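Local structure of lipopolysaccharide biosynthesis protein wbpB (3OA0) at residues K152-T157 with A221-F226. The protein binds NAD and probably acts as a Gfo/Idh/MocA-family oxidoreductase, oxidising a UDP-linked N-acetylated sugar acid in lipopolysaccharide biosynthesis. Residues are numbered along the deposited sequence; the frame is centred on the assembly and turned at random.
Sequences KDVVLT and ARVRWF
The guanidinium of Arg222 forms a two-nitrogen salt bridge, side-on at its edge, with the carboxylate of Asp153: NE donates to OD1 at 2.8 Å, tilted somewhat from the guanidinium plane, and NH1 to OD2 at 2.9 Å within it. Both oxygens are approached on their syn sides, yet the planes stand 50° apart, so the pairing is twisted and both bonds leave the carboxylate plane. A bend at chi3 (-65°) brings the end of Arg222 across to Asp153 on the adjacent strand. At the edge of the Arg224 guanidinium, in plane, a water accepts from NE and donates to Val154 O, which also accepts from Arg224 N; NH1 lies 3.6 Å from Val155 CG2, obliquely, and NH2 hydrogen-bonds to Arg307 O. Thr157 CG2 approaches the Phe226 ring obliquely, while the Trp225 ring leads away to meet Phe189 edge-to-face. On the side carrying Val154, apolar groups meet: its CG1 lies beside Val223 CG1, its CG2 packs 4.0 Å from Ala221 CB, and Leu156 CD2 touches Trp225 CB. Helix 186-196 covers this side through Phe196 and Leu192. Five backbone bonds complete this parallel pairing, amid antiparallel neighbours, within the mixed sheet of the C-terminal alpha/beta domain of Gfo/Idh/MocA oxidoreductases.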
loop_
_atom_site.group_PDB
_atom_site.type_symbol
_atom_site.label_atom_id
_atom_site.label_comp_id
_atom_site.label_asym_id
_atom_site.label_seq_id
_atom_site.Cartn_x
_atom_site.Cartn_y
_atom_site.Cartn_z
ATOM N N LYS A 152 -14.136 43.922 14.865
ATOM C CA LYS A 152 -12.954 44.340 14.119
ATOM C C LYS A 152 -13.154 44.002 12.647
ATOM O O LYS A 152 -13.869 43.053 12.327
ATOM C CB LYS A 152 -11.712 43.580 14.599
ATOM C CG LYS A 152 -11.423 43.831 16.065
ATOM C CD LYS A 152 -10.909 45.267 16.201
ATOM C CE LYS A 152 -11.505 45.965 17.409
ATOM N NZ LYS A 152 -10.709 45.547 18.599
ATOM N N ASP A 153 -12.528 44.771 11.766
ATOM C CA ASP A 153 -12.477 44.374 10.357
ATOM C C ASP A 153 -11.126 43.718 10.117
ATOM O O ASP A 153 -10.095 44.331 10.365
ATOM C CB ASP A 153 -12.712 45.522 9.374
ATOM C CG ASP A 153 -14.196 45.936 9.377
ATOM O OD1 ASP A 153 -15.067 45.171 8.887
ATOM O OD2 ASP A 153 -14.499 46.970 10.002
ATOM N N VAL A 154 -11.157 42.480 9.643
ATOM C CA VAL A 154 -9.918 41.687 9.584
ATOM C C VAL A 154 -9.724 41.248 8.147
ATOM O O VAL A 154 -10.685 40.835 7.500
ATOM C CB VAL A 154 -10.091 40.448 10.454
ATOM C CG1 VAL A 154 -8.882 39.459 10.370
ATOM C CG2 VAL A 154 -10.319 40.864 11.873
ATOM N N VAL A 155 -8.496 41.321 7.651
ATOM C CA VAL A 155 -8.097 40.680 6.409
ATOM C C VAL A 155 -7.073 39.582 6.733
ATOM O O VAL A 155 -6.031 39.820 7.364
ATOM C CB VAL A 155 -7.476 41.693 5.434
ATOM C CG1 VAL A 155 -7.009 41.046 4.133
ATOM C CG2 VAL A 155 -8.448 42.892 5.196
ATOM N N LEU A 156 -7.392 38.356 6.341
ATOM C CA LEU A 156 -6.511 37.229 6.673
ATOM C C LEU A 156 -6.004 36.648 5.357
ATOM O O LEU A 156 -6.808 36.326 4.457
ATOM C CB LEU A 156 -7.298 36.119 7.376
ATOM C CG LEU A 156 -6.321 34.990 7.695
ATOM C CD1 LEU A 156 -6.231 34.852 9.207
ATOM C CD2 LEU A 156 -6.720 33.723 7.037
ATOM N N THR A 157 -4.690 36.500 5.257
ATOM C CA THR A 157 -4.136 35.950 4.022
ATOM C C THR A 157 -3.153 34.844 4.375
ATOM O O THR A 157 -2.281 34.994 5.233
ATOM C CB THR A 157 -3.367 37.026 3.245
ATOM O OG1 THR A 157 -4.253 38.129 2.994
ATOM C CG2 THR A 157 -2.919 36.455 1.890
ATOM N N ALA A 221 -16.042 40.115 14.694
ATOM C CA ALA A 221 -15.209 40.544 13.589
ATOM C C ALA A 221 -15.873 40.258 12.280
ATOM O O ALA A 221 -16.647 39.323 12.172
ATOM C CB ALA A 221 -13.783 39.889 13.620
ATOM N N ARG A 222 -15.562 41.101 11.305
ATOM C CA ARG A 222 -15.881 40.822 9.913
ATOM C C ARG A 222 -14.585 40.418 9.208
ATOM O O ARG A 222 -13.646 41.207 9.230
ATOM C CB ARG A 222 -16.518 42.047 9.246
ATOM C CG ARG A 222 -17.927 42.364 9.849
ATOM C CD ARG A 222 -18.454 43.741 9.361
ATOM N NE ARG A 222 -17.626 44.850 9.853
ATOM C CZ ARG A 222 -17.786 45.457 11.033
ATOM N NH1 ARG A 222 -16.950 46.420 11.353
ATOM N NH2 ARG A 222 -18.765 45.130 11.871
ATOM N N VAL A 223 -14.549 39.265 8.522
ATOM C CA VAL A 223 -13.255 38.733 8.091
ATOM C C VAL A 223 -13.305 38.424 6.625
ATOM O O VAL A 223 -14.129 37.639 6.176
ATOM C CB VAL A 223 -12.884 37.425 8.844
ATOM C CG1 VAL A 223 -11.443 37.017 8.466
ATOM C CG2 VAL A 223 -13.024 37.561 10.382
ATOM N N ARG A 224 -12.399 39.029 5.880
ATOM C CA ARG A 224 -12.214 38.615 4.502
ATOM C C ARG A 224 -11.001 37.715 4.492
ATOM O O ARG A 224 -9.983 38.075 5.101
ATOM C CB ARG A 224 -11.955 39.858 3.652
ATOM C CG ARG A 224 -13.257 40.623 3.365
ATOM C CD ARG A 224 -12.966 41.802 2.407
ATOM N NE ARG A 224 -12.190 42.838 3.097
ATOM C CZ ARG A 224 -11.497 43.777 2.470
ATOM N NH1 ARG A 224 -10.812 44.671 3.184
ATOM N NH2 ARG A 224 -11.508 43.815 1.142
ATOM N N TRP A 225 -11.095 36.535 3.895
ATOM C CA TRP A 225 -9.971 35.602 4.021
ATOM C C TRP A 225 -9.583 35.013 2.677
ATOM O O TRP A 225 -10.467 34.848 1.817
ATOM C CB TRP A 225 -10.270 34.434 4.975
ATOM C CG TRP A 225 -11.565 33.667 4.697
ATOM C CD1 TRP A 225 -12.842 33.988 5.139
ATOM C CD2 TRP A 225 -11.716 32.487 3.898
ATOM N NE1 TRP A 225 -13.751 33.088 4.646
ATOM C CE2 TRP A 225 -13.083 32.147 3.908
ATOM C CE3 TRP A 225 -10.813 31.662 3.210
ATOM C CZ2 TRP A 225 -13.583 31.010 3.252
ATOM C CZ3 TRP A 225 -11.315 30.546 2.540
ATOM C CH2 TRP A 225 -12.691 30.237 2.565
ATOM N N PHE A 226 -8.301 34.662 2.524
ATOM C CA PHE A 226 -7.763 34.116 1.255
ATOM C C PHE A 226 -6.690 33.103 1.614
ATOM O O PHE A 226 -5.771 33.431 2.383
ATOM C CB PHE A 226 -7.075 35.210 0.433
ATOM C CG PHE A 226 -6.489 34.738 -0.897
ATOM C CD1 PHE A 226 -7.241 34.786 -2.059
ATOM C CD2 PHE A 226 -5.185 34.286 -0.981
ATOM C CE1 PHE A 226 -6.697 34.386 -3.288
ATOM C CE2 PHE A 226 -4.650 33.888 -2.187
ATOM C CZ PHE A 226 -5.392 33.933 -3.343
HETATM O O HOH W 1 -12.142 42.840 6.144
#